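Local atomic coordinates of baculoviral IAP repeat-containing protein 2 (Homo sapiens, PDB entry 3M1D), a protein that probably helps restrain apoptosis and, through the zinc-binding BIR1 domain described here, is recruited to TNF receptor signalling complexes by TRAF2. Residues 10-15 with 33-38; 52-57 with 67-72. All coordinates share one frame; numbering follows the deposited sequence.

Two contacts hold the helices of this BIR domain against one another and against its sheet and zinc site. Interaction 1 joins helix 9-17 to the end of helix 30-35, just where the chain turns into the first strand of a three-stranded antiparallel sheet. Interaction 2 follows it along the chain and sets the zinc loop and the third strand, 55-56, against helix 65-72. Their centres lie about 14 Å apart, on opposite sides of the centre of the chain. Ala36 and Phe38 bridge them: Ala36 O probably accepts a hydrogen bond from His69 ND1 at 2.8 Å, and Phe38 packs on Leu56 and His69. Helix packing and metal site therefore share one core.

Interaction 1: 10-15 with 33-38; sequences SCELYR and LARAGF
The C-terminal end of helix 30-35, closed by a Schellman motif at Gly37, is where Arg15 of the N-terminal helix 9-17 docks in this BIR domain. Its guanidinium grips a single backbone oxygen side-on: NE reaches Ala34 O at 2.7 Å, and NH2 reaches the same Ala34 O at 3.0 Å. The oxygen sits at the edge of the guanidinium, close to its plane. NE arrives in the carbonyl plane on a lone pair and makes the straighter bond (155° at the hydrogen), whereas NH2 is tilted out of that plane. Arg15 CD lies 3.3 Å from Gly37 O, and a bend at chi3 (-75°) there turns NE toward Ala34 O. Nearer the backbone, the CB atoms of Arg15 and Ala34 meet at 3.9 Å and seat the two helices against each other. One face of the guanidinium lies against Glu12 CA, toward the rim of the group. Glu12, with CG anti to its backbone N (chi1 -174°), extends across to the Arg35 side chain, in a long and doubtful salt bridge. A water can join Glu12 OE1 to Arg35 O, at 2.9 Å from the latter. Beyond the two segments, Asp8 forms a salt bridge with Arg15 NH2, and Phe50 meets the arginine in a cation-pi contact. Since Gly37 N also donates to Ala34 O, this buried oxygen takes three hydrogen bonds, two of them from a cationic group. The positive charge at a helix C-terminus, where carbonyls gather, is probably stabilising, and the paired bonds restrain rotation of the guanidinium.

Interaction 2: 52-57 with 67-72; sequences CGLMLD and QKHKQL. With ZN (zinc ion), chain C.
Zinc joins Cys52 of the Cys-x-x-Cys loop to His69 of helix 65-72 in the three-cysteine, one-histidine site of the BIR fold, which Cys49 and Cys76 complete. The His69 side chain can be followed outward. From CB, CG leaves anti to the backbone N (chi1 -160°), which swings the imidazole from the flank of the helix toward the loop. On one branch CD2 meets Leu54 CD2 at 3.8 Å, the leucine approaching obliquely as the two side chains slide past each other in opposite directions. On the other, ND1 donates to Ala36 O, a bond that fixes the turn of the ring and leaves NE2 for the metal. CE1, between the nitrogens, is 2.8 Å from zinc merely as a neighbour of the ligand atom. NE2 at the tip binds zinc at 2.2 Å, while Cys52 SG, bound to zinc at 2.3 Å, lies at the ring edge near its plane. That sulfur also accepts a fairly straight hydrogen bond from Leu54 N (157° at the hydrogen), which probably eases the negative charge of a metal-bound thiolate. Away from the zinc the contact turns apolar. Leu54 CD1 rests on Leu72 CB, the side chains crossing at about a right angle. Leu56, on strand 55-56, spreads its two methyls over the helix: CD1 touches Lys68 CB at 4.0 Å, and CD2 meets Leu72 CD1 tip to tip at 3.5 Å. The Lys68 chain runs extended beyond CG to a salt bridge with Asp63 and a cation-pi contact with Trp59. A water near Lys68 NZ donates to Asp57 O at 2.7 Å.

Interaction 1: 10-15 with 33-38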
loop_
_atom_site.group_PDB
_atom_site.type_symbol
_atom_site.label_atom_id
_atom_site.label_comp_id
_atom_site.label_asym_id
_atom_site.label_seq_id
_atom_site.Cartn_x
_atom_site.Cartn_y
_atom_site.Cartn_z
ATOM N N SER A 10 15.194 1.575 -0.261
ATOM C CA SER A 10 14.851 2.360 -1.434
ATOM C C SER A 10 13.468 1.978 -1.942
ATOM O O SER A 10 12.791 2.803 -2.564
ATOM C CB SER A 10 15.894 2.186 -2.561
ATOM O OG SER A 10 15.692 0.975 -3.284
ATOM N N CYS A 11 13.055 0.732 -1.690
ATOM C CA CYS A 11 11.780 0.234 -2.221
ATOM C C CYS A 11 10.600 1.035 -1.680
ATOM O O CYS A 11 9.728 1.436 -2.442
ATOM C CB CYS A 11 11.569 -1.264 -1.945
ATOM S SG CYS A 11 12.998 -2.316 -2.321
ATOM N N GLU A 12 10.562 1.257 -0.366
ATOM C CA GLU A 12 9.475 2.050 0.209
ATOM C C GLU A 12 9.473 3.464 -0.345
ATOM O O GLU A 12 8.408 4.068 -0.557
ATOM C CB GLU A 12 9.555 2.112 1.726
ATOM C CG GLU A 12 8.339 2.822 2.321
ATOM C CD GLU A 12 8.430 3.013 3.819
ATOM O OE1 GLU A 12 9.191 2.280 4.469
ATOM O OE2 GLU A 12 7.728 3.900 4.349
ATOM N N LEU A 13 10.675 3.986 -0.580
ATOM C CA LEU A 13 10.830 5.334 -1.116
ATOM C C LEU A 13 10.330 5.393 -2.545
ATOM O O LEU A 13 9.633 6.333 -2.919
ATOM C CB LEU A 13 12.285 5.822 -1.004
ATOM C CG LEU A 13 12.731 6.074 0.446
ATOM C CD1 LEU A 13 14.225 6.261 0.552
ATOM C CD2 LEU A 13 11.990 7.269 1.055
ATOM N N TYR A 14 10.669 4.383 -3.344
ATOM C CA TYR A 14 10.098 4.283 -4.677
ATOM C C TYR A 14 8.583 4.243 -4.604
ATOM O O TYR A 14 7.910 4.962 -5.332
ATOM C CB TYR A 14 10.605 3.056 -5.460
ATOM C CG TYR A 14 9.707 2.793 -6.653
ATOM C CD1 TYR A 14 9.706 3.656 -7.749
ATOM C CD2 TYR A 14 8.809 1.731 -6.657
ATOM C CE1 TYR A 14 8.854 3.450 -8.826
ATOM C CE2 TYR A 14 7.953 1.518 -7.742
ATOM C CZ TYR A 14 7.990 2.377 -8.817
ATOM O OH TYR A 14 7.151 2.169 -9.892
ATOM N N ARG A 15 8.033 3.394 -3.737
ATOM C CA ARG A 15 6.576 3.324 -3.634
ATOM C C ARG A 15 5.978 4.709 -3.365
ATOM O O ARG A 15 5.009 5.102 -4.012
ATOM C CB ARG A 15 6.124 2.316 -2.574
ATOM C CG ARG A 15 6.628 0.905 -2.843
ATOM C CD ARG A 15 5.821 -0.126 -2.078
ATOM N NE ARG A 15 6.154 -0.146 -0.656
ATOM C CZ ARG A 15 7.266 -0.677 -0.162
ATOM N NH1 ARG A 15 8.179 -1.209 -0.977
ATOM N NH2 ARG A 15 7.477 -0.661 1.146
ATOM N N LEU A 33 0.130 3.927 2.984
ATOM C CA LEU A 33 -0.024 2.982 1.898
ATOM C C LEU A 33 1.326 2.403 1.500
ATOM O O LEU A 33 1.487 1.178 1.442
ATOM C CB LEU A 33 -0.710 3.645 0.703
ATOM C CG LEU A 33 -2.192 3.890 0.980
ATOM C CD1 LEU A 33 -2.798 4.819 -0.055
ATOM C CD2 LEU A 33 -2.948 2.545 1.026
ATOM N N ALA A 34 2.296 3.287 1.256
ATOM C CA ALA A 34 3.625 2.883 0.812
ATOM C C ALA A 34 4.339 2.031 1.859
ATOM O O ALA A 34 5.023 1.050 1.523
ATOM C CB ALA A 34 4.467 4.118 0.450
ATOM N N ARG A 35 4.177 2.401 3.125
ATOM C CA ARG A 35 4.743 1.629 4.224
ATOM C C ARG A 35 4.138 0.234 4.295
ATOM O O ARG A 35 4.812 -0.712 4.693
ATOM C CB ARG A 35 4.533 2.344 5.567
ATOM C CG ARG A 35 5.274 3.662 5.688
ATOM C CD ARG A 35 5.020 4.337 7.037
ATOM N NE ARG A 35 5.507 5.716 7.048
ATOM C CZ ARG A 35 5.271 6.587 8.024
ATOM N NH1 ARG A 35 4.551 6.225 9.079
ATOM N NH2 ARG A 35 5.756 7.824 7.947
ATOM N N ALA A 36 2.865 0.110 3.925
ATOM C CA ALA A 36 2.205 -1.199 3.938
ATOM C C ALA A 36 2.552 -2.043 2.706
ATOM O O ALA A 36 2.026 -3.138 2.535
ATOM C CB ALA A 36 0.696 -1.052 4.092
ATOM N N GLY A 37 3.448 -1.527 1.869
ATOM C CA GLY A 37 3.947 -2.258 0.712
ATOM C C GLY A 37 3.249 -1.903 -0.582
ATOM O O GLY A 37 3.523 -2.496 -1.621
ATOM N N PHE A 38 2.344 -0.929 -0.535
ATOM C CA PHE A 38 1.537 -0.634 -1.716
ATOM C C PHE A 38 2.089 0.501 -2.557
ATOM O O PHE A 38 2.478 1.528 -2.028
ATOM C CB PHE A 38 0.101 -0.302 -1.298
ATOM C CG PHE A 38 -0.642 -1.461 -0.693
ATOM C CD1 PHE A 38 -1.071 -2.514 -1.487
ATOM C CD2 PHE A 38 -0.925 -1.490 0.663
ATOM C CE1 PHE A 38 -1.764 -3.584 -0.945
ATOM C CE2 PHE A 38 -1.621 -2.555 1.217
ATOM C CZ PHE A 38 -2.040 -3.607 0.412
HETATM O O HOH W 1 7.671 -0.375 5.282
#

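Interaction 2: 52-57 with 67-72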
loop_
_atom_site.group_PDB
_atom_site.type_symbol
_atom_site.label_atom_id
_atom_site.label_comp_id
_atom_site.label_asym_id
_atom_site.label_seq_id
_atom_site.Cartn_x
_atom_site.Cartn_y
_atom_site.Cartn_z
ATOM N N CYS A 52 3.331 -9.100 -3.269
ATOM C CA CYS A 52 2.388 -10.162 -3.613
ATOM C C CYS A 52 1.378 -9.766 -4.682
ATOM O O CYS A 52 0.637 -10.611 -5.165
ATOM C CB CYS A 52 1.646 -10.649 -2.369
ATOM S SG CYS A 52 0.447 -9.422 -1.662
ATOM N N GLY A 53 1.336 -8.492 -5.052
ATOM C CA GLY A 53 0.401 -8.064 -6.085
ATOM C C GLY A 53 -1.048 -7.892 -5.621
ATOM O O GLY A 53 -1.937 -7.664 -6.434
ATOM N N LEU A 54 -1.309 -7.994 -4.319
ATOM C CA LEU A 54 -2.661 -7.712 -3.824
ATOM C C LEU A 54 -3.093 -6.306 -4.259
ATOM O O LEU A 54 -2.328 -5.357 -4.120
ATOM C CB LEU A 54 -2.716 -7.826 -2.300
ATOM C CG LEU A 54 -4.011 -7.425 -1.597
ATOM C CD1 LEU A 54 -5.112 -8.452 -1.857
ATOM C CD2 LEU A 54 -3.735 -7.297 -0.106
ATOM N N MET A 55 -4.317 -6.184 -4.774
ATOM C CA MET A 55 -4.826 -4.914 -5.289
ATOM C C MET A 55 -6.020 -4.418 -4.484
ATOM O O MET A 55 -6.972 -5.162 -4.254
ATOM C CB MET A 55 -5.210 -5.046 -6.767
ATOM C CG MET A 55 -4.009 -5.304 -7.676
ATOM S SD MET A 55 -4.475 -5.444 -9.410
ATOM C CE MET A 55 -4.524 -3.720 -9.840
ATOM N N LEU A 56 -5.957 -3.151 -4.080
ATOM C CA LEU A 56 -6.941 -2.554 -3.181
ATOM C C LEU A 56 -7.327 -1.155 -3.649
ATOM O O LEU A 56 -6.471 -0.359 -4.042
ATOM C CB LEU A 56 -6.372 -2.480 -1.764
ATOM C CG LEU A 56 -6.160 -3.819 -1.055
ATOM C CD1 LEU A 56 -5.481 -3.642 0.295
ATOM C CD2 LEU A 56 -7.480 -4.530 -0.885
ATOM N N ASP A 57 -8.617 -0.857 -3.617
ATOM C CA ASP A 57 -9.083 0.485 -3.953
ATOM C C ASP A 57 -10.275 0.867 -3.075
ATOM O O ASP A 57 -10.573 0.184 -2.095
ATOM C CB ASP A 57 -9.414 0.610 -5.452
ATOM C CG ASP A 57 -10.672 -0.154 -5.851
ATOM O OD1 ASP A 57 -11.292 -0.820 -4.996
ATOM O OD2 ASP A 57 -11.052 -0.082 -7.036
ATOM N N GLN A 67 -3.538 -3.686 8.017
ATOM C CA GLN A 67 -4.553 -4.660 8.421
ATOM C C GLN A 67 -5.251 -5.293 7.236
ATOM O O GLN A 67 -5.472 -6.500 7.217
ATOM C CB GLN A 67 -5.631 -4.026 9.305
ATOM C CG GLN A 67 -5.322 -4.026 10.782
ATOM C CD GLN A 67 -6.547 -3.707 11.621
ATOM O OE1 GLN A 67 -7.675 -3.687 11.119
ATOM N NE2 GLN A 67 -6.332 -3.473 12.909
ATOM N N LYS A 68 -5.655 -4.474 6.270
ATOM C CA LYS A 68 -6.318 -5.030 5.095
ATOM C C LYS A 68 -5.379 -6.034 4.438
ATOM O O LYS A 68 -5.789 -7.116 4.039
ATOM C CB LYS A 68 -6.705 -3.936 4.090
ATOM C CG LYS A 68 -8.019 -3.237 4.420
ATOM C CD LYS A 68 -8.580 -2.520 3.194
ATOM C CE LYS A 68 -9.957 -1.919 3.458
ATOM N NZ LYS A 68 -10.501 -1.239 2.225
ATOM N N HIS A 69 -4.112 -5.657 4.357
ATOM C CA HIS A 69 -3.082 -6.469 3.722
ATOM C C HIS A 69 -2.916 -7.823 4.426
ATOM O O HIS A 69 -2.940 -8.871 3.779
ATOM C CB HIS A 69 -1.767 -5.696 3.760
ATOM C CG HIS A 69 -0.755 -6.164 2.768
ATOM N ND1 HIS A 69 0.312 -5.383 2.376
ATOM C CD2 HIS A 69 -0.646 -7.325 2.080
ATOM C CE1 HIS A 69 1.035 -6.044 1.491
ATOM N NE2 HIS A 69 0.473 -7.221 1.291
ATOM N N LYS A 70 -2.727 -7.784 5.743
ATOM C CA LYS A 70 -2.587 -8.985 6.575
ATOM C C LYS A 70 -3.786 -9.908 6.457
ATOM O O LYS A 70 -3.632 -11.125 6.429
ATOM C CB LYS A 70 -2.444 -8.610 8.060
ATOM C CG LYS A 70 -1.040 -8.319 8.524
ATOM C CD LYS A 70 -1.046 -7.463 9.796
ATOM C CE LYS A 70 -1.885 -8.078 10.916
ATOM N NZ LYS A 70 -1.624 -7.435 12.256
ATOM N N GLN A 71 -4.981 -9.312 6.436
ATOM C CA GLN A 71 -6.245 -10.042 6.426
ATOM C C GLN A 71 -6.522 -10.716 5.096
ATOM O O GLN A 71 -7.025 -11.839 5.051
ATOM C CB GLN A 71 -7.417 -9.094 6.724
ATOM C CG GLN A 71 -7.699 -8.877 8.201
ATOM C CD GLN A 71 -8.561 -7.653 8.480
ATOM O OE1 GLN A 71 -8.647 -7.206 9.624
ATOM N NE2 GLN A 71 -9.201 -7.102 7.441
ATOM N N LEU A 72 -6.222 -10.016 4.011
ATOM C CA LEU A 72 -6.611 -10.502 2.697
ATOM C C LEU A 72 -5.593 -11.455 2.120
ATOM O O LEU A 72 -5.965 -12.469 1.519
ATOM C CB LEU A 72 -6.855 -9.342 1.733
ATOM C CG LEU A 72 -8.042 -8.464 2.122
ATOM C CD1 LEU A 72 -7.910 -7.084 1.479
ATOM C CD2 LEU A 72 -9.340 -9.127 1.715
HETATM ZN ZN ZN C . 1.785 -8.182 -0.218
HETATM O O HOH W 2 -9.205 -0.650 0.120
#